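Local atomic coordinates of dTDP-4-dehydrorhamnose reductase (Bacillus anthracis, PDB entry 3SC6), a protein that catalyses the NADPH-dependent reduction of dTDP-4-dehydrorhamnose to dTDP-L-rhamnose, the reductase step of the rhamnose biosynthetic pathway. Residues Trp155-Ile169 / Cys218-Tyr230. Sequence-based numbering, arbitrary orientation.
With NAP (NADP nicotinamide-adenine-dinucleotide phosphate), chain G; SO4 (sulfate ion), chain H.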
loop_
_atom_site.group_PDB
_atom_site.type_symbol
_atom_site.label_atom_id
_atom_site.label_comp_id
_atom_site.label_asym_id
_atom_site.label_seq_id
_atom_site.Cartn_x
_atom_site.Cartn_y
_atom_site.Cartn_z
ATOM N N TRP A 155 4.242 -5.107 -0.457
ATOM C CA TRP A 155 5.595 -5.009 0.100
ATOM C C TRP A 155 6.025 -3.557 0.131
ATOM O O TRP A 155 7.117 -3.198 -0.302
ATOM C CB TRP A 155 6.513 -5.849 -0.786
ATOM C CG TRP A 155 6.284 -7.330 -0.652
ATOM C CD1 TRP A 155 5.093 -7.991 -0.731
ATOM C CD2 TRP A 155 7.295 -8.348 -0.683
ATOM N NE1 TRP A 155 5.293 -9.344 -0.646
ATOM C CE2 TRP A 155 6.638 -9.592 -0.642
ATOM C CE3 TRP A 155 8.692 -8.323 -0.688
ATOM C CZ2 TRP A 155 7.326 -10.799 -0.609
ATOM C CZ3 TRP A 155 9.375 -9.523 -0.651
ATOM C CH2 TRP A 155 8.690 -10.746 -0.614
ATOM N N LEU A 156 5.137 -2.729 0.663
ATOM C CA LEU A 156 5.355 -1.301 0.768
ATOM C C LEU A 156 6.249 -0.956 1.963
ATOM O O LEU A 156 6.105 -1.537 3.039
ATOM C CB LEU A 156 3.991 -0.618 0.903
ATOM C CG LEU A 156 3.912 0.903 0.921
ATOM C CD1 LEU A 156 4.476 1.470 -0.369
ATOM C CD2 LEU A 156 2.468 1.333 1.099
ATOM N N TYR A 157 7.180 -0.021 1.762
ATOM C CA TYR A 157 8.093 0.412 2.821
ATOM C C TYR A 157 8.521 1.841 2.514
ATOM O O TYR A 157 8.742 2.181 1.350
ATOM C CB TYR A 157 9.330 -0.482 2.894
ATOM C CG TYR A 157 10.233 -0.393 1.689
ATOM C CD1 TYR A 157 10.023 -1.184 0.572
ATOM C CD2 TYR A 157 11.316 0.476 1.684
ATOM C CE1 TYR A 157 10.861 -1.098 -0.529
ATOM C CE2 TYR A 157 12.157 0.569 0.598
ATOM C CZ TYR A 157 11.931 -0.216 -0.507
ATOM O OH TYR A 157 12.776 -0.118 -1.588
ATOM N N GLY A 158 8.647 2.671 3.547
ATOM C CA GLY A 158 9.048 4.070 3.361
ATOM C C GLY A 158 10.017 4.609 4.398
ATOM O O GLY A 158 10.593 3.858 5.182
ATOM N N LYS A 159 10.192 5.927 4.389
ATOM C CA LYS A 159 11.092 6.595 5.321
ATOM C C LYS A 159 10.637 6.518 6.763
ATOM O O LYS A 159 11.446 6.321 7.671
ATOM C CB LYS A 159 11.200 8.095 5.002
ATOM C CG LYS A 159 11.754 8.471 3.650
ATOM C CD LYS A 159 11.846 9.994 3.540
ATOM C CE LYS A 159 12.438 10.436 2.214
ATOM N NZ LYS A 159 11.628 9.975 1.048
ATOM N N TYR A 160 9.337 6.673 6.970
ATOM C CA TYR A 160 8.779 6.662 8.311
ATOM C C TYR A 160 8.187 5.327 8.732
ATOM O O TYR A 160 7.764 4.529 7.898
ATOM C CB TYR A 160 7.731 7.770 8.388
ATOM C CG TYR A 160 8.302 9.091 7.917
ATOM C CD1 TYR A 160 8.977 9.937 8.782
ATOM C CD2 TYR A 160 8.186 9.472 6.588
ATOM C CE1 TYR A 160 9.510 11.132 8.334
ATOM C CE2 TYR A 160 8.712 10.657 6.135
ATOM C CZ TYR A 160 9.370 11.484 7.007
ATOM O OH TYR A 160 9.889 12.665 6.543
ATOM N N GLY A 161 8.179 5.097 10.044
ATOM C CA GLY A 161 7.648 3.867 10.627
ATOM C C GLY A 161 8.588 2.690 10.447
ATOM O O GLY A 161 9.557 2.767 9.693
ATOM N N ASN A 162 8.310 1.599 11.152
ATOM C CA ASN A 162 9.141 0.411 11.049
ATOM C C ASN A 162 8.827 -0.314 9.755
ATOM O O ASN A 162 7.707 -0.250 9.259
ATOM C CB ASN A 162 8.903 -0.535 12.231
ATOM C CG ASN A 162 9.248 0.095 13.568
ATOM O OD1 ASN A 162 9.716 1.233 13.635
ATOM N ND2 ASN A 162 9.025 -0.650 14.644
ATOM N N ASN A 163 9.825 -0.989 9.206
ATOM C CA ASN A 163 9.658 -1.736 7.971
ATOM C C ASN A 163 10.764 -2.779 7.864
ATOM O O ASN A 163 11.687 -2.800 8.683
ATOM C CB ASN A 163 9.619 -0.796 6.759
ATOM C CG ASN A 163 10.892 0.006 6.594
ATOM O OD1 ASN A 163 11.938 -0.346 7.130
ATOM N ND2 ASN A 163 10.817 1.069 5.809
ATOM N N PHE A 164 10.673 -3.644 6.864
ATOM C CA PHE A 164 11.668 -4.693 6.676
ATOM C C PHE A 164 13.069 -4.157 6.383
ATOM O O PHE A 164 14.048 -4.764 6.782
ATOM C CB PHE A 164 11.220 -5.648 5.569
ATOM C CG PHE A 164 12.152 -6.809 5.344
ATOM C CD1 PHE A 164 11.987 -7.989 6.054
ATOM C CD2 PHE A 164 13.174 -6.733 4.410
ATOM C CE1 PHE A 164 12.833 -9.062 5.845
ATOM C CE2 PHE A 164 14.023 -7.805 4.195
ATOM C CZ PHE A 164 13.851 -8.970 4.912
ATOM N N VAL A 165 13.178 -3.025 5.699
ATOM C CA VAL A 165 14.502 -2.485 5.398
ATOM C C VAL A 165 15.194 -1.953 6.659
ATOM O O VAL A 165 16.380 -2.212 6.868
ATOM C CB VAL A 165 14.454 -1.403 4.318
ATOM C CG1 VAL A 165 15.841 -0.832 4.083
ATOM C CG2 VAL A 165 13.896 -1.979 3.031
ATOM N N LYS A 166 14.462 -1.212 7.492
ATOM C CA LYS A 166 15.038 -0.669 8.729
ATOM C C LYS A 166 15.404 -1.788 9.707
ATOM O O LYS A 166 16.379 -1.672 10.442
ATOM C CB LYS A 166 14.077 0.300 9.426
ATOM C CG LYS A 166 13.721 1.572 8.664
ATOM C CD LYS A 166 12.736 2.408 9.495
ATOM C CE LYS A 166 12.322 3.695 8.807
ATOM N NZ LYS A 166 13.474 4.585 8.549
ATOM N N THR A 167 14.613 -2.859 9.719
ATOM C CA THR A 167 14.865 -3.990 10.613
ATOM C C THR A 167 16.187 -4.693 10.289
ATOM O O THR A 167 16.955 -5.009 11.196
ATOM C CB THR A 167 13.701 -5.012 10.594
ATOM O OG1 THR A 167 12.500 -4.379 11.053
ATOM C CG2 THR A 167 14.002 -6.192 11.497
ATOM N N MET A 168 16.456 -4.931 9.006
ATOM C CA MET A 168 17.700 -5.594 8.608
ATOM C C MET A 168 18.930 -4.776 9.006
ATOM O O MET A 168 19.905 -5.326 9.510
ATOM C CB MET A 168 17.734 -5.862 7.099
ATOM C CG MET A 168 16.656 -6.801 6.548
ATOM S SD MET A 168 16.649 -8.499 7.189
ATOM C CE MET A 168 15.478 -8.402 8.539
ATOM N N ILE A 169 18.882 -3.467 8.780
ATOM C CA ILE A 169 20.006 -2.589 9.122
ATOM C C ILE A 169 20.199 -2.497 10.634
ATOM O O ILE A 169 21.315 -2.318 11.119
ATOM C CB ILE A 169 19.809 -1.168 8.557
ATOM C CG1 ILE A 169 19.694 -1.210 7.032
ATOM C CG2 ILE A 169 20.972 -0.267 8.957
ATOM C CD1 ILE A 169 19.499 0.146 6.406
ATOM N N CYS A 218 11.001 -10.772 -6.596
ATOM C CA CYS A 218 12.051 -10.780 -5.590
ATOM C C CYS A 218 11.691 -11.775 -4.482
ATOM O O CYS A 218 10.839 -12.633 -4.672
ATOM C CB CYS A 218 12.167 -9.355 -5.040
ATOM S SG CYS A 218 13.422 -9.050 -3.835
ATOM N N SER A 219 12.358 -11.670 -3.337
ATOM C CA SER A 219 12.100 -12.551 -2.193
ATOM C C SER A 219 12.749 -11.891 -0.991
ATOM O O SER A 219 13.785 -11.244 -1.139
ATOM C CB SER A 219 12.695 -13.941 -2.406
ATOM O OG SER A 219 14.104 -13.881 -2.531
ATOM N N TRP A 220 12.164 -12.055 0.194
ATOM C CA TRP A 220 12.734 -11.434 1.391
ATOM C C TRP A 220 14.211 -11.754 1.510
ATOM O O TRP A 220 15.004 -10.910 1.922
ATOM C CB TRP A 220 12.002 -11.851 2.667
ATOM C CG TRP A 220 10.549 -11.523 2.653
ATOM C CD1 TRP A 220 9.514 -12.392 2.484
ATOM C CD2 TRP A 220 9.972 -10.215 2.702
ATOM N NE1 TRP A 220 8.322 -11.714 2.493
ATOM C CE2 TRP A 220 8.575 -10.372 2.617
ATOM C CE3 TRP A 220 10.500 -8.926 2.835
ATOM C CZ2 TRP A 220 7.697 -9.290 2.656
ATOM C CZ3 TRP A 220 9.630 -7.853 2.875
ATOM C CH2 TRP A 220 8.242 -8.042 2.786
ATOM N N PHE A 221 14.565 -12.977 1.133
ATOM C CA PHE A 221 15.940 -13.454 1.174
ATOM C C PHE A 221 16.841 -12.660 0.216
ATOM O O PHE A 221 17.822 -12.055 0.654
ATOM C CB PHE A 221 15.954 -14.951 0.858
ATOM C CG PHE A 221 17.319 -15.563 0.831
ATOM C CD1 PHE A 221 17.930 -15.974 2.003
ATOM C CD2 PHE A 221 17.965 -15.792 -0.374
ATOM C CE1 PHE A 221 19.181 -16.557 1.980
ATOM C CE2 PHE A 221 19.213 -16.381 -0.406
ATOM C CZ PHE A 221 19.824 -16.765 0.776
ATOM N N GLU A 222 16.510 -12.658 -1.076
ATOM C CA GLU A 222 17.304 -11.920 -2.072
ATOM C C GLU A 222 17.262 -10.429 -1.776
ATOM O O GLU A 222 18.235 -9.704 -1.999
ATOM C CB GLU A 222 16.777 -12.160 -3.485
ATOM C CG GLU A 222 16.861 -13.593 -3.958
ATOM C CD GLU A 222 16.283 -13.781 -5.352
ATOM O OE1 GLU A 222 15.731 -12.806 -5.916
ATOM O OE2 GLU A 222 16.369 -14.912 -5.878
ATOM N N PHE A 223 16.114 -9.979 -1.287
ATOM C CA PHE A 223 15.913 -8.584 -0.945
ATOM C C PHE A 223 16.824 -8.263 0.230
ATOM O O PHE A 223 17.520 -7.250 0.225
ATOM C CB PHE A 223 14.427 -8.336 -0.644
ATOM C CG PHE A 223 14.090 -6.918 -0.284
ATOM C CD1 PHE A 223 14.102 -5.931 -1.249
ATOM C CD2 PHE A 223 13.629 -6.600 0.975
ATOM C CE1 PHE A 223 13.765 -4.636 -0.940
ATOM C CE2 PHE A 223 13.274 -5.305 1.285
ATOM C CZ PHE A 223 13.343 -4.325 0.327
ATOM N N ALA A 224 16.850 -9.157 1.215
ATOM C CA ALA A 224 17.687 -8.975 2.389
ATOM C C ALA A 224 19.144 -8.809 1.963
ATOM O O ALA A 224 19.798 -7.846 2.360
ATOM C CB ALA A 224 17.539 -10.151 3.339
ATOM N N LYS A 225 19.648 -9.739 1.147
ATOM C CA LYS A 225 21.037 -9.662 0.678
ATOM C C LYS A 225 21.359 -8.329 0.043
ATOM O O LYS A 225 22.344 -7.682 0.400
ATOM C CB LYS A 225 21.366 -10.737 -0.366
ATOM C CG LYS A 225 21.348 -12.179 0.086
ATOM C CD LYS A 225 21.737 -13.070 -1.101
ATOM C CE LYS A 225 21.805 -14.538 -0.740
ATOM N NZ LYS A 225 22.832 -14.828 0.295
ATOM N N LYS A 226 20.527 -7.921 -0.905
ATOM C CA LYS A 226 20.753 -6.665 -1.595
ATOM C C LYS A 226 20.627 -5.427 -0.690
ATOM O O LYS A 226 21.160 -4.367 -1.019
ATOM C CB LYS A 226 19.925 -6.593 -2.882
ATOM C CG LYS A 226 20.163 -5.334 -3.696
ATOM C CD LYS A 226 19.545 -5.419 -5.083
ATOM C CE LYS A 226 20.202 -6.538 -5.914
ATOM N NZ LYS A 226 19.639 -6.642 -7.288
ATOM N N ILE A 227 19.939 -5.553 0.443
ATOM C CA ILE A 227 19.819 -4.420 1.355
ATOM C C ILE A 227 21.199 -4.214 1.971
ATOM O O ILE A 227 21.662 -3.082 2.118
ATOM C CB ILE A 227 18.768 -4.634 2.464
ATOM C CG1 ILE A 227 17.366 -4.696 1.858
ATOM C CG2 ILE A 227 18.795 -3.476 3.447
ATOM C CD1 ILE A 227 16.263 -4.894 2.876
ATOM N N PHE A 228 21.864 -5.322 2.308
ATOM C CA PHE A 228 23.195 -5.256 2.900
ATOM C C PHE A 228 24.218 -4.891 1.837
ATOM O O PHE A 228 25.274 -4.351 2.149
ATOM C CB PHE A 228 23.592 -6.574 3.573
ATOM C CG PHE A 228 22.647 -7.009 4.654
ATOM C CD1 PHE A 228 22.260 -6.129 5.643
ATOM C CD2 PHE A 228 22.201 -8.316 4.719
ATOM C CE1 PHE A 228 21.396 -6.523 6.645
ATOM C CE2 PHE A 228 21.347 -8.721 5.728
ATOM C CZ PHE A 228 20.945 -7.821 6.693
ATOM N N SER A 229 23.907 -5.203 0.582
ATOM C CA SER A 229 24.803 -4.892 -0.520
ATOM C C SER A 229 24.954 -3.374 -0.603
ATOM O O SER A 229 26.074 -2.863 -0.641
ATOM C CB SER A 229 24.265 -5.453 -1.836
ATOM O OG SER A 229 25.140 -5.158 -2.910
ATOM N N TYR A 230 23.829 -2.654 -0.630
ATOM C CA TYR A 230 23.873 -1.188 -0.694
ATOM C C TYR A 230 24.294 -0.595 0.644
ATOM O O TYR A 230 24.928 0.458 0.686
ATOM C CB TYR A 230 22.543 -0.565 -1.138
ATOM C CG TYR A 230 22.123 -0.887 -2.556
ATOM C CD1 TYR A 230 22.673 -0.195 -3.629
ATOM C CD2 TYR A 230 21.122 -1.809 -2.820
ATOM C CE1 TYR A 230 22.286 -0.463 -4.928
ATOM C CE2 TYR A 230 20.722 -2.076 -4.119
ATOM C CZ TYR A 230 21.307 -1.401 -5.167
ATOM O OH TYR A 230 20.909 -1.664 -6.456
HETATM P PA NAP G . -0.084 1.801 8.255
HETATM O O1A NAP G . -0.696 0.819 9.224
HETATM O O2A NAP G . 1.181 2.534 8.647
HETATM O O5B NAP G . -1.188 2.898 7.848
HETATM C C5B NAP G . -2.561 2.762 8.205
HETATM C C4B NAP G . -2.956 3.932 9.099
HETATM O O4B NAP G . -4.381 3.950 9.279
HETATM C C3B NAP G . -2.322 3.835 10.486
HETATM O O3B NAP G . -1.561 5.004 10.801
HETATM C C2B NAP G . -3.495 3.706 11.431
HETATM O O2B NAP G . -3.268 4.383 12.666
HETATM C C1B NAP G . -4.638 4.321 10.632
HETATM N N9A NAP G . -5.972 3.923 11.157
HETATM C C8A NAP G . -6.288 2.813 11.850
HETATM N N7A NAP G . -7.604 2.856 12.163
HETATM C C5A NAP G . -8.101 4.005 11.670
HETATM C C6A NAP G . -9.441 4.639 11.678
HETATM N N6A NAP G . -10.492 4.029 12.279
HETATM N N1A NAP G . -9.586 5.835 11.062
HETATM C C2A NAP G . -8.537 6.434 10.465
HETATM N N3A NAP G . -7.310 5.874 10.452
HETATM C C4A NAP G . -7.071 4.675 11.043
HETATM O O3 NAP G . 0.162 1.045 6.849
HETATM P PN NAP G . 0.454 1.830 5.462
HETATM O O1N NAP G . 1.375 0.966 4.632
HETATM O O2N NAP G . 0.800 3.272 5.738
HETATM O O5D NAP G . -0.986 1.825 4.753
HETATM C C5D NAP G . -1.129 2.238 3.394
HETATM C C4D NAP G . -2.151 1.362 2.671
HETATM O O4D NAP G . -1.481 0.414 1.826
HETATM C C3D NAP G . -3.036 0.564 3.625
HETATM O O3D NAP G . -4.415 0.814 3.342
HETATM C C2D NAP G . -2.697 -0.889 3.370
HETATM O O2D NAP G . -3.877 -1.691 3.431
HETATM C C1D NAP G . -2.065 -0.886 1.982
HETATM N N1N NAP G . -1.053 -1.936 1.792
HETATM C C2N NAP G . 0.037 -1.973 2.577
HETATM C C3N NAP G . 1.008 -2.960 2.407
HETATM C C7N NAP G . 2.216 -2.975 3.305
HETATM O O7N NAP G . 2.285 -2.162 4.216
HETATM N N7N NAP G . 3.190 -3.860 3.101
HETATM C C4N NAP G . 0.837 -3.910 1.404
HETATM C C5N NAP G . -0.292 -3.848 0.603
HETATM C C6N NAP G . -1.228 -2.842 0.817
HETATM P P2B NAP G . -2.954 3.553 14.013
HETATM O O1X NAP G . -2.525 4.628 14.981
HETATM O O2X NAP G . -4.262 2.886 14.367
HETATM O O3X NAP G . -1.861 2.592 13.616
HETATM S S SO4 H . 9.953 7.409 12.192
HETATM O O1 SO4 H . 8.616 7.431 11.605
HETATM O O2 SO4 H . 10.283 8.746 12.684
HETATM O O3 SO4 H . 9.973 6.456 13.300
HETATM O O4 SO4 H . 10.933 7.009 11.183
#
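Ser219 meets the rim of the Trp155 indole through its backbone carbon. It is the N-cap of helix 220-230, where its OG accepts from Glu222 N. Trp220 follows and carries much of the contact. Its indole lies flat over one face of Trp155: the six-membered rings are 3.6 Å apart between centroids, with planes at 7°. Trp155 is part of the NADP pocket, so this stack joins the start of helix 220-230 to the cofactor site. Trp220 also turns an edge toward the face of Phe164, with CE3 3.7 Å from Phe164 CD1.

Phe223 has CG anti to its backbone N (chi1 -180°), which places the ring beside Phe164 and Val165. It meets Phe164 rim to rim, CE2 lying 3.4 Å from Phe164 CD2. Its CZ touches Val165 CG2, and its edge faces the Tyr157 ring in an offset edge-to-face pair. These five rings form an aromatic cluster. Val180 touches Phe164 and Trp220; Pro188 touches Trp155, Tyr157 and Phe223. Ala224 offers its methyl to the edge of Phe164 at CZ.

Ile227 is a knob among Phe164, Val165, Met168 and Ile169; its CD1 is 3.8 Å from Val165 CG2. Phe164 is the reciprocal knob, set among Trp220, Phe223, Ala224 and Ile227. Phe228 brings CE1 3.7 Å from Met168 CB, and Met168 SD sits obliquely beside its ring.

The axes of helix segments 164-169 and 220-230 cross at -61°, 10.0 Å apart. The contact thus packs the end of Rossmann-fold strand 148-157 and the next helix against helix 220-230. No hydrogen bond joins the segments; ring stacking and apolar packing hold them together.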